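Local coordinates for protein thioredoxin Reductase (Burkholderia cenocepacia, PDB 4F82) that probably reduces hydrogen peroxide and organic hydroperoxides to water and alcohols, as a thiol-dependent peroxidase of the Prx5 branch of the peroxiredoxins, at residues V51-P56 with Q66-Y71; D84-V89 with G108-M113; P17-F22 with C39-Q44. All blocks are in the same frame, centred on the assembly; numbering follows the deposited sequence. Where two conformers were deposited one is given.

Interaction 1 (V51-P56 with Q66-Y71); sequences VIFGLP and QHVPGY
Phe53 and Leu55 face His67, Val68 and Tyr71 where strand 51-55 runs nearly antiparallel to helix 66-71, the two short axes 10.3 Å apart at their closest. That spacing leaves room for one layer of interleaved side chains, and aromatic rings fill it well. The Phe53 ring lies in an offset stack on Tyr71, with centroids 4.0 Å apart and planes only 8° from parallel. Tyr71 CD2 sits over the centre of the Phe53 face, 3.5 Å from Phe53 CE2. Phe53 holds CG between its backbone N and carbonyl carbon (chi1 67°), which stands the ring out toward the helix, where Tyr71 and His67 meet it from the same side of its plane. The imidazole approaches obliquely, its plane turned 44° from that of Phe53, and Phe53 CD1 lies over the rim of one His67 face, 3.5 Å from NE2. Val68 CG2 meets the edge of the Phe53 ring, and the same methyl is 3.8 Å from Leu55 CD2. Leu55 CD2 also touches His67 ND1, while Val51 CG1 touches Tyr71 CE1 at 3.9 Å. The polar ends are satisfied beyond this layer: Tyr71 OH and His67 NE2 both bond to Ser165 O, and His67 ND1 is hydrogen-bonded to Arg141 NH1. Tyrosine and histidine suit these places, offering a flat face to Phe53 while their polar atoms bond at the layer's edge. Helix 61-80, the beta-alpha-beta crossover between strands 49-55 and 85-90, thus packs on the sheet, with Ile86 and Cys88 beside Phe53 and helix 167-172 covering Val51 and Tyr71.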
loop_
_atom_site.group_PDB
_atom_site.type_symbol
_atom_site.label_atom_id
_atom_site.label_comp_id
_atom_site.label_asym_id
_atom_site.label_seq_id
_atom_site.Cartn_x
_atom_site.Cartn_y
_atom_site.Cartn_z
ATOM N N VAL A 51 -10.204 4.318 20.636
ATOM C CA VAL A 51 -9.004 5.063 20.287
ATOM C C VAL A 51 -8.674 4.783 18.838
ATOM O O VAL A 51 -8.557 3.616 18.453
ATOM C CB VAL A 51 -7.761 4.621 21.138
ATOM C CG1 VAL A 51 -6.473 5.272 20.584
ATOM C CG2 VAL A 51 -7.951 4.943 22.640
ATOM N N ILE A 52 -8.519 5.832 18.033
ATOM C CA ILE A 52 -8.056 5.673 16.653
ATOM C C ILE A 52 -6.716 6.351 16.495
ATOM O O ILE A 52 -6.603 7.553 16.791
ATOM C CB ILE A 52 -9.026 6.327 15.658
ATOM C CG1 ILE A 52 -10.436 5.731 15.818
ATOM C CG2 ILE A 52 -8.546 6.107 14.236
ATOM C CD1 ILE A 52 -11.520 6.499 14.977
ATOM N N PHE A 53 -5.688 5.600 16.069
ATOM C CA PHE A 53 -4.431 6.261 15.711
ATOM C C PHE A 53 -4.189 6.014 14.210
ATOM O O PHE A 53 -4.365 4.895 13.714
ATOM C CB PHE A 53 -3.245 5.852 16.625
ATOM C CG PHE A 53 -2.811 4.417 16.482
ATOM C CD1 PHE A 53 -1.692 4.071 15.693
ATOM C CD2 PHE A 53 -3.509 3.402 17.109
ATOM C CE1 PHE A 53 -1.276 2.726 15.574
ATOM C CE2 PHE A 53 -3.098 2.048 16.975
ATOM C CZ PHE A 53 -1.993 1.707 16.205
ATOM N N GLY A 54 -3.920 7.097 13.486
ATOM C CA GLY A 54 -3.647 7.014 12.074
ATOM C C GLY A 54 -2.153 7.204 11.892
ATOM O O GLY A 54 -1.481 7.884 12.680
ATOM N N LEU A 55 -1.621 6.624 10.832
ATOM C CA LEU A 55 -0.177 6.748 10.580
ATOM C C LEU A 55 0.040 6.658 9.060
ATOM O O LEU A 55 -0.881 6.269 8.326
ATOM C CB LEU A 55 0.580 5.652 11.366
ATOM C CG LEU A 55 0.070 4.209 11.427
ATOM C CD1 LEU A 55 0.145 3.476 10.044
ATOM C CD2 LEU A 55 0.838 3.421 12.476
ATOM N N PRO A 56 1.234 7.042 8.576
ATOM C CA PRO A 56 1.481 7.175 7.137
ATOM C C PRO A 56 1.529 5.895 6.284
ATOM O O PRO A 56 1.201 5.979 5.102
ATOM C CB PRO A 56 2.846 7.879 7.088
ATOM C CG PRO A 56 2.912 8.661 8.358
ATOM C CD PRO A 56 2.265 7.734 9.371
ATOM N N GLN A 66 7.700 1.059 16.395
ATOM C CA GLN A 66 7.325 1.874 17.552
ATOM C C GLN A 66 5.816 2.106 17.716
ATOM O O GLN A 66 5.241 1.852 18.785
ATOM C CB GLN A 66 7.976 3.240 17.418
ATOM C CG GLN A 66 9.315 3.385 18.071
ATOM C CD GLN A 66 9.518 4.828 18.466
ATOM O OE1 GLN A 66 9.946 5.625 17.642
ATOM N NE2 GLN A 66 9.145 5.188 19.708
ATOM N N HIS A 67 5.189 2.659 16.688
ATOM C CA HIS A 67 3.818 3.145 16.836
ATOM C C HIS A 67 2.752 2.047 17.093
ATOM O O HIS A 67 2.038 2.128 18.101
ATOM C CB HIS A 67 3.420 4.084 15.683
ATOM C CG HIS A 67 2.312 5.021 16.041
ATOM N ND1 HIS A 67 1.799 5.945 15.153
ATOM C CD2 HIS A 67 1.615 5.168 17.198
ATOM C CE1 HIS A 67 0.846 6.643 15.761
ATOM N NE2 HIS A 67 0.715 6.193 16.998
ATOM N N VAL A 68 2.654 1.031 16.221
ATOM C CA VAL A 68 1.726 -0.075 16.429
ATOM C C VAL A 68 2.113 -0.939 17.651
ATOM O O VAL A 68 1.231 -1.329 18.447
ATOM C CB VAL A 68 1.534 -0.942 15.123
ATOM C CG1 VAL A 68 0.589 -2.110 15.362
ATOM C CG2 VAL A 68 0.962 -0.090 14.025
ATOM N N PRO A 69 3.417 -1.229 17.832
ATOM C CA PRO A 69 3.718 -2.077 18.998
ATOM C C PRO A 69 3.388 -1.419 20.349
ATOM O O PRO A 69 2.939 -2.128 21.249
ATOM C CB PRO A 69 5.205 -2.359 18.865
ATOM C CG PRO A 69 5.436 -2.316 17.366
ATOM C CD PRO A 69 4.551 -1.175 16.886
ATOM N N GLY A 70 3.549 -0.102 20.480
ATOM C CA GLY A 70 3.125 0.582 21.698
ATOM C C GLY A 70 1.632 0.329 21.974
ATOM O O GLY A 70 1.227 0.096 23.115
ATOM N N TYR A 71 0.805 0.360 20.934
ATOM C CA TYR A 71 -0.613 0.068 21.176
ATOM C C TYR A 71 -0.895 -1.404 21.509
ATOM O O TYR A 71 -1.695 -1.690 22.392
ATOM C CB TYR A 71 -1.480 0.601 20.034
ATOM C CG TYR A 71 -1.654 2.103 20.145
ATOM C CD1 TYR A 71 -2.618 2.639 21.017
ATOM C CD2 TYR A 71 -0.840 2.985 19.415
ATOM C CE1 TYR A 71 -2.783 4.017 21.153
ATOM C CE2 TYR A 71 -1.000 4.389 19.544
ATOM C CZ TYR A 71 -1.961 4.881 20.426
ATOM O OH TYR A 71 -2.167 6.252 20.567
#

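Interaction 2 (D84-V89 with G108-M113); sequences DEIWCV and GKVRMM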
loop_
_atom_site.group_PDB
_atom_site.type_symbol
_atom_site.label_atom_id
_atom_site.label_comp_id
_atom_site.label_asym_id
_atom_site.label_seq_id
_atom_site.Cartn_x
_atom_site.Cartn_y
_atom_site.Cartn_z
ATOM N N ASP A 84 -13.081 0.555 24.395
ATOM C CA ASP A 84 -13.690 -0.660 23.848
ATOM C C ASP A 84 -12.892 -1.241 22.712
ATOM O O ASP A 84 -12.729 -2.480 22.635
ATOM C CB ASP A 84 -15.094 -0.352 23.341
ATOM C CG ASP A 84 -16.047 -0.056 24.467
ATOM O OD1 ASP A 84 -16.060 -0.855 25.423
ATOM O OD2 ASP A 84 -16.779 0.970 24.397
ATOM N N GLU A 85 -12.425 -0.357 21.831
ATOM C CA GLU A 85 -11.591 -0.749 20.682
ATOM C C GLU A 85 -10.430 0.184 20.403
ATOM O O GLU A 85 -10.517 1.413 20.616
ATOM C CB GLU A 85 -12.421 -0.890 19.403
ATOM C CG GLU A 85 -13.540 -1.928 19.555
ATOM C CD GLU A 85 -14.380 -2.097 18.305
ATOM O OE1 GLU A 85 -15.381 -2.843 18.373
ATOM O OE2 GLU A 85 -14.064 -1.482 17.254
ATOM N N ILE A 86 -9.355 -0.402 19.888
ATOM C CA ILE A 86 -8.223 0.398 19.397
ATOM C C ILE A 86 -8.071 0.139 17.901
ATOM O O ILE A 86 -7.882 -1.000 17.482
ATOM C CB ILE A 86 -6.912 0.015 20.087
ATOM C CG1 ILE A 86 -6.969 0.256 21.600
ATOM C CG2 ILE A 86 -5.768 0.841 19.532
ATOM C CD1 ILE A 86 -5.918 -0.618 22.401
ATOM N N TRP A 87 -8.187 1.179 17.084
ATOM C CA TRP A 87 -7.990 1.010 15.645
ATOM C C TRP A 87 -6.688 1.637 15.169
ATOM O O TRP A 87 -6.300 2.712 15.610
ATOM C CB TRP A 87 -9.090 1.720 14.877
ATOM C CG TRP A 87 -10.509 1.311 15.153
ATOM C CD1 TRP A 87 -10.995 0.387 16.053
ATOM C CD2 TRP A 87 -11.625 1.896 14.517
ATOM N NE1 TRP A 87 -12.394 0.349 15.981
ATOM C CE2 TRP A 87 -12.796 1.288 15.054
ATOM C CE3 TRP A 87 -11.752 2.891 13.521
ATOM C CZ2 TRP A 87 -14.083 1.614 14.598
ATOM C CZ3 TRP A 87 -13.037 3.230 13.081
ATOM C CH2 TRP A 87 -14.186 2.585 13.623
ATOM N N CYS A 88 -6.009 0.963 14.268
ATOM C CA CYS A 88 -4.923 1.602 13.515
ATOM C C CYS A 88 -5.458 1.958 12.124
ATOM O O CYS A 88 -5.841 1.075 11.347
ATOM C CB CYS A 88 -3.729 0.670 13.394
ATOM S SG CYS A 88 -2.418 1.331 12.298
ATOM N N VAL A 89 -5.489 3.244 11.794
ATOM C CA VAL A 89 -5.966 3.630 10.472
ATOM C C VAL A 89 -4.799 3.998 9.554
ATOM O O VAL A 89 -3.890 4.716 9.959
ATOM C CB VAL A 89 -6.935 4.808 10.557
ATOM C CG1 VAL A 89 -7.207 5.371 9.174
ATOM C CG2 VAL A 89 -8.252 4.359 11.225
ATOM N N GLY A 108 -7.062 -9.205 18.053
ATOM C CA GLY A 108 -7.746 -9.040 19.331
ATOM C C GLY A 108 -7.255 -7.840 20.145
ATOM O O GLY A 108 -7.758 -7.594 21.233
ATOM N N LYS A 109 -6.274 -7.090 19.654
ATOM C CA LYS A 109 -5.777 -5.931 20.408
ATOM C C LYS A 109 -5.921 -4.634 19.647
ATOM O O LYS A 109 -6.321 -3.625 20.202
ATOM C CB LYS A 109 -4.324 -6.136 20.873
ATOM C CG LYS A 109 -4.129 -7.455 21.643
ATOM C CD LYS A 109 -3.030 -7.346 22.688
ATOM C CE LYS A 109 -2.833 -8.671 23.443
ATOM N NZ LYS A 109 -2.418 -9.776 22.518
ATOM N N VAL A 110 -5.585 -4.644 18.372
ATOM C CA VAL A 110 -5.687 -3.436 17.579
ATOM C C VAL A 110 -6.317 -3.891 16.274
ATOM O O VAL A 110 -5.803 -4.843 15.652
ATOM C CB VAL A 110 -4.286 -2.844 17.304
ATOM C CG1 VAL A 110 -4.406 -1.631 16.382
ATOM C CG2 VAL A 110 -3.603 -2.484 18.627
ATOM N N ARG A 111 -7.442 -3.269 15.888
ATOM C CA ARG A 111 -8.081 -3.518 14.596
ATOM C C ARG A 111 -7.287 -2.749 13.536
ATOM O O ARG A 111 -7.011 -1.538 13.706
ATOM C CB ARG A 111 -9.503 -3.024 14.610
ATOM C CG ARG A 111 -10.411 -3.769 15.589
ATOM C CD ARG A 111 -11.843 -3.281 15.491
ATOM N NE ARG A 111 -12.430 -3.673 14.210
ATOM C CZ ARG A 111 -13.600 -3.229 13.753
ATOM N NH1 ARG A 111 -14.321 -2.380 14.486
ATOM N NH2 ARG A 111 -14.071 -3.647 12.576
ATOM N N MET A 112 -6.888 -3.446 12.473
ATOM C CA MET A 112 -6.138 -2.840 11.365
ATOM C C MET A 112 -7.120 -2.391 10.281
ATOM O O MET A 112 -7.598 -3.198 9.468
ATOM C CB MET A 112 -5.117 -3.839 10.819
ATOM C CG MET A 112 -4.191 -4.381 11.937
ATOM S SD MET A 112 -3.225 -3.110 12.850
ATOM C CE MET A 112 -1.973 -2.633 11.625
ATOM N N MET A 113 -7.434 -1.098 10.320
ATOM C CA MET A 113 -8.503 -0.503 9.526
ATOM C C MET A 113 -7.939 0.208 8.280
ATOM O O MET A 113 -7.334 1.296 8.348
ATOM C CB MET A 113 -9.345 0.428 10.402
ATOM C CG MET A 113 -9.913 -0.246 11.689
ATOM S SD MET A 113 -11.109 -1.496 11.235
ATOM C CE MET A 113 -12.549 -0.463 11.101
HETATM O O HOH W 1 -9.645 -3.326 19.527
#
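Trp87 pairs with Arg111, Cys88 with Met112 and Val89 with Met113 in successive parallel bridges between strands 85-90 and 111-114 of a beta-alpha-beta unit whose helix is 94-103. Three backbone bonds hold the register: Arg111 N to Ile86 O, Cys88 N to Arg111 O at 2.8 Å, and Met113 N to Cys88 O. A water accepts from Ile86 N and gives a weak bond to Lys109 O. Glu85 OE2 centres the charged contact and takes two donors. Arg111 NH1 forms a salt bridge at 2.9 Å on the syn side, somewhat out of the carboxylate plane, and Trp87 NE1 meets the anti lone pair at 2.8 Å, almost straight (172°). Extended Glu85 and Arg111 bent at chi3 (69°) bring these ends together. Among the apolar contacts, Met113 folds back over Trp87, its CE 4.0 Å from the six-membered ring centroid in a CH-pi contact and SD more distantly above the five-membered ring. On the other face, Cys88 CB packs on Val110 CG1 and Met112 SD. With Glu85 OE1 bound to Lys48 and Arg111 held by Gln44 and Glu23, the network probably favours the ionised carboxylate, while the NE1 bond and Met113 hold the indole's rotation.

Interaction 3 (P17-F22 with C39-Q44); sequences PDAQLF and CSVRDQ
Asp18 reaches across to Ser40 and Arg42, where the antiparallel beta hairpin of strands 20-25 and 35-40 runs into the capped helix 41-45. Its CB rests 3.9 Å from Arg42 CG. Turned anti to the backbone N (chi1 -153°), the carboxylate carbon CG swings toward the helix start and lies near Ser40 OG. OD1 does the gripping. It accepts from Arg42 N at 3.0 Å in a nearly straight bond (178°) that comes from above the carboxylate plane, and in the conformer described here from Ser40 OG at 2.8 Å through its syn lone pair. Ala19 N adds a weak bond, while OD2 lies 3.3 Å from Ser40 OG. Ser40 is the N-cap, its OG accepting from Asp43 N, a place that suits a short hydroxyl side chain. Backbone bonds continue the pairing: Val41 N to Ala19 O, then Leu21 and Cys39 bonded to each other both ways. On the Leu21 face of the sheet, Val41 CG2 packs on Leu21 CD1 at 3.6 Å, with Phe120 against Val41. The guanidinium of Arg42 turns elsewhere, to Leu16 O and Gly149 O. Asp18 thus acts through Arg42 N in the first turn and the N-cap hydroxyl, rather than as a salt-bridge partner of Arg42, and the positive end of the helix dipole would probably stabilise its charge.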
loop_
_atom_site.group_PDB
_atom_site.type_symbol
_atom_site.label_atom_id
_atom_site.label_comp_id
_atom_site.label_asym_id
_atom_site.label_seq_id
_atom_site.Cartn_x
_atom_site.Cartn_y
_atom_site.Cartn_z
ATOM N N PRO A 17 -16.749 11.941 11.019
ATOM C CA PRO A 17 -17.425 11.726 9.726
ATOM C C PRO A 17 -17.546 10.247 9.377
ATOM O O PRO A 17 -16.746 9.421 9.862
ATOM C CB PRO A 17 -16.509 12.427 8.714
ATOM C CG PRO A 17 -15.142 12.424 9.381
ATOM C CD PRO A 17 -15.457 12.625 10.859
ATOM N N ASP A 18 -18.560 9.893 8.588
ATOM C CA ASP A 18 -18.678 8.499 8.158
ATOM C C ASP A 18 -17.710 8.310 7.010
ATOM O O ASP A 18 -17.355 9.292 6.346
ATOM C CB ASP A 18 -20.096 8.159 7.689
ATOM C CG ASP A 18 -20.436 6.673 7.853
ATOM O OD1 ASP A 18 -19.606 5.884 8.379
ATOM O OD2 ASP A 18 -21.567 6.279 7.480
ATOM N N ALA A 19 -17.281 7.062 6.811
ATOM C CA ALA A 19 -16.497 6.637 5.642
ATOM C C ALA A 19 -16.548 5.129 5.576
ATOM O O ALA A 19 -16.955 4.473 6.543
ATOM C CB ALA A 19 -15.035 7.102 5.759
ATOM N N GLN A 20 -16.153 4.554 4.436
ATOM C CA GLN A 20 -16.081 3.112 4.357
ATOM C C GLN A 20 -14.637 2.647 4.527
ATOM O O GLN A 20 -13.747 3.024 3.764
ATOM C CB GLN A 20 -16.728 2.571 3.050
ATOM C CG GLN A 20 -16.577 1.062 2.863
ATOM C CD GLN A 20 -17.280 0.576 1.596
ATOM O OE1 GLN A 20 -16.700 0.585 0.504
ATOM N NE2 GLN A 20 -18.529 0.154 1.740
ATOM N N LEU A 21 -14.418 1.809 5.534
ATOM C CA LEU A 21 -13.102 1.242 5.784
ATOM C C LEU A 21 -13.210 -0.258 5.540
ATOM O O LEU A 21 -14.311 -0.796 5.478
ATOM C CB LEU A 21 -12.672 1.504 7.232
ATOM C CG LEU A 21 -12.417 2.953 7.675
ATOM C CD1 LEU A 21 -11.973 3.060 9.150
ATOM C CD2 LEU A 21 -11.391 3.583 6.777
ATOM N N PHE A 22 -12.075 -0.919 5.387
ATOM C CA PHE A 22 -12.026 -2.374 5.283
ATOM C C PHE A 22 -11.073 -2.969 6.330
ATOM O O PHE A 22 -9.949 -2.467 6.563
ATOM C CB PHE A 22 -11.536 -2.821 3.861
ATOM C CG PHE A 22 -12.501 -2.533 2.722
ATOM C CD1 PHE A 22 -13.188 -3.570 2.088
ATOM C CD2 PHE A 22 -12.688 -1.235 2.244
ATOM C CE1 PHE A 22 -14.089 -3.303 1.025
ATOM C CE2 PHE A 22 -13.597 -0.967 1.160
ATOM C CZ PHE A 22 -14.273 -1.989 0.554
ATOM N N CYS A 39 -16.760 -1.793 6.263
ATOM C CA CYS A 39 -17.583 -1.403 7.392
ATOM C C CYS A 39 -17.621 0.110 7.469
ATOM O O CYS A 39 -16.711 0.782 7.002
ATOM C CB CYS A 39 -17.023 -1.975 8.683
ATOM S SG CYS A 39 -15.334 -1.423 8.889
ATOM N N SER A 40 -18.705 0.613 8.054
ATOM C CA SER A 40 -18.968 2.048 8.184
ATOM C C SER A 40 -18.296 2.558 9.450
ATOM O O SER A 40 -18.408 1.929 10.500
ATOM C CB SER A 40 -20.485 2.303 8.243
ATOM O OG SER A 40 -20.815 3.485 8.969
ATOM N N VAL A 41 -17.597 3.687 9.362
ATOM C CA VAL A 41 -16.957 4.262 10.553
ATOM C C VAL A 41 -18.003 4.585 11.642
ATOM O O VAL A 41 -17.835 4.228 12.817
ATOM C CB VAL A 41 -16.158 5.528 10.192
ATOM C CG1 VAL A 41 -15.681 6.277 11.455
ATOM C CG2 VAL A 41 -14.937 5.141 9.347
ATOM N N ARG A 42 -19.078 5.271 11.266
ATOM C CA ARG A 42 -20.012 5.700 12.278
ATOM C C ARG A 42 -20.724 4.476 12.835
ATOM O O ARG A 42 -20.886 4.364 14.053
ATOM C CB ARG A 42 -20.953 6.796 11.744
ATOM C CG ARG A 42 -20.184 8.117 11.567
ATOM C CD ARG A 42 -21.076 9.354 11.487
ATOM N NE ARG A 42 -21.971 9.508 12.639
ATOM C CZ ARG A 42 -21.633 10.084 13.797
ATOM N NH1 ARG A 42 -20.392 10.547 13.996
ATOM N NH2 ARG A 42 -22.535 10.193 14.767
ATOM N N ASP A 43 -21.074 3.522 11.975
ATOM C CA ASP A 43 -21.668 2.265 12.471
ATOM C C ASP A 43 -20.810 1.472 13.479
ATOM O O ASP A 43 -21.336 0.922 14.443
ATOM C CB ASP A 43 -22.109 1.344 11.318
ATOM C CG ASP A 43 -23.339 1.871 10.577
ATOM O OD1 ASP A 43 -23.977 2.839 11.069
ATOM O OD2 ASP A 43 -23.669 1.312 9.503
ATOM N N GLN A 44 -19.506 1.427 13.250
ATOM C CA GLN A 44 -18.565 0.691 14.094
ATOM C C GLN A 44 -18.159 1.427 15.378
ATOM O O GLN A 44 -17.647 0.785 16.290
ATOM C CB GLN A 44 -17.263 0.375 13.320
ATOM C CG GLN A 44 -17.444 -0.596 12.170
ATOM C CD GLN A 44 -17.685 -2.001 12.665
ATOM O OE1 GLN A 44 -17.020 -2.467 13.606
ATOM N NE2 GLN A 44 -18.652 -2.682 12.056
#

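Overall arrangement
All three contacts reach one mixed sheet of the thioredoxin-like fold. Interactions 1 and 2 meet where strands 49-55 and 85-90 lie side by side: Phe53 O is 2.8 Å from Val89 N, a probable hydrogen bond, and Phe53 CZ packs 3.5 Å from Cys88 CB. Interaction 3 joins interaction 2 at the other side, where Gln44 OE1 is 2.8 Å from Arg111 NH1 and Met113 CE lies 3.7 Å from Cys39 SG. Interactions 1 and 3 do not touch, their centres about 19 Å apart. Closest to the predicted peroxidatic Cys63 is interaction 1, with the Leu55 side chain about 4 Å away; Cys88 of interaction 2 is about 7 Å from it, and interaction 3 lies away from the site.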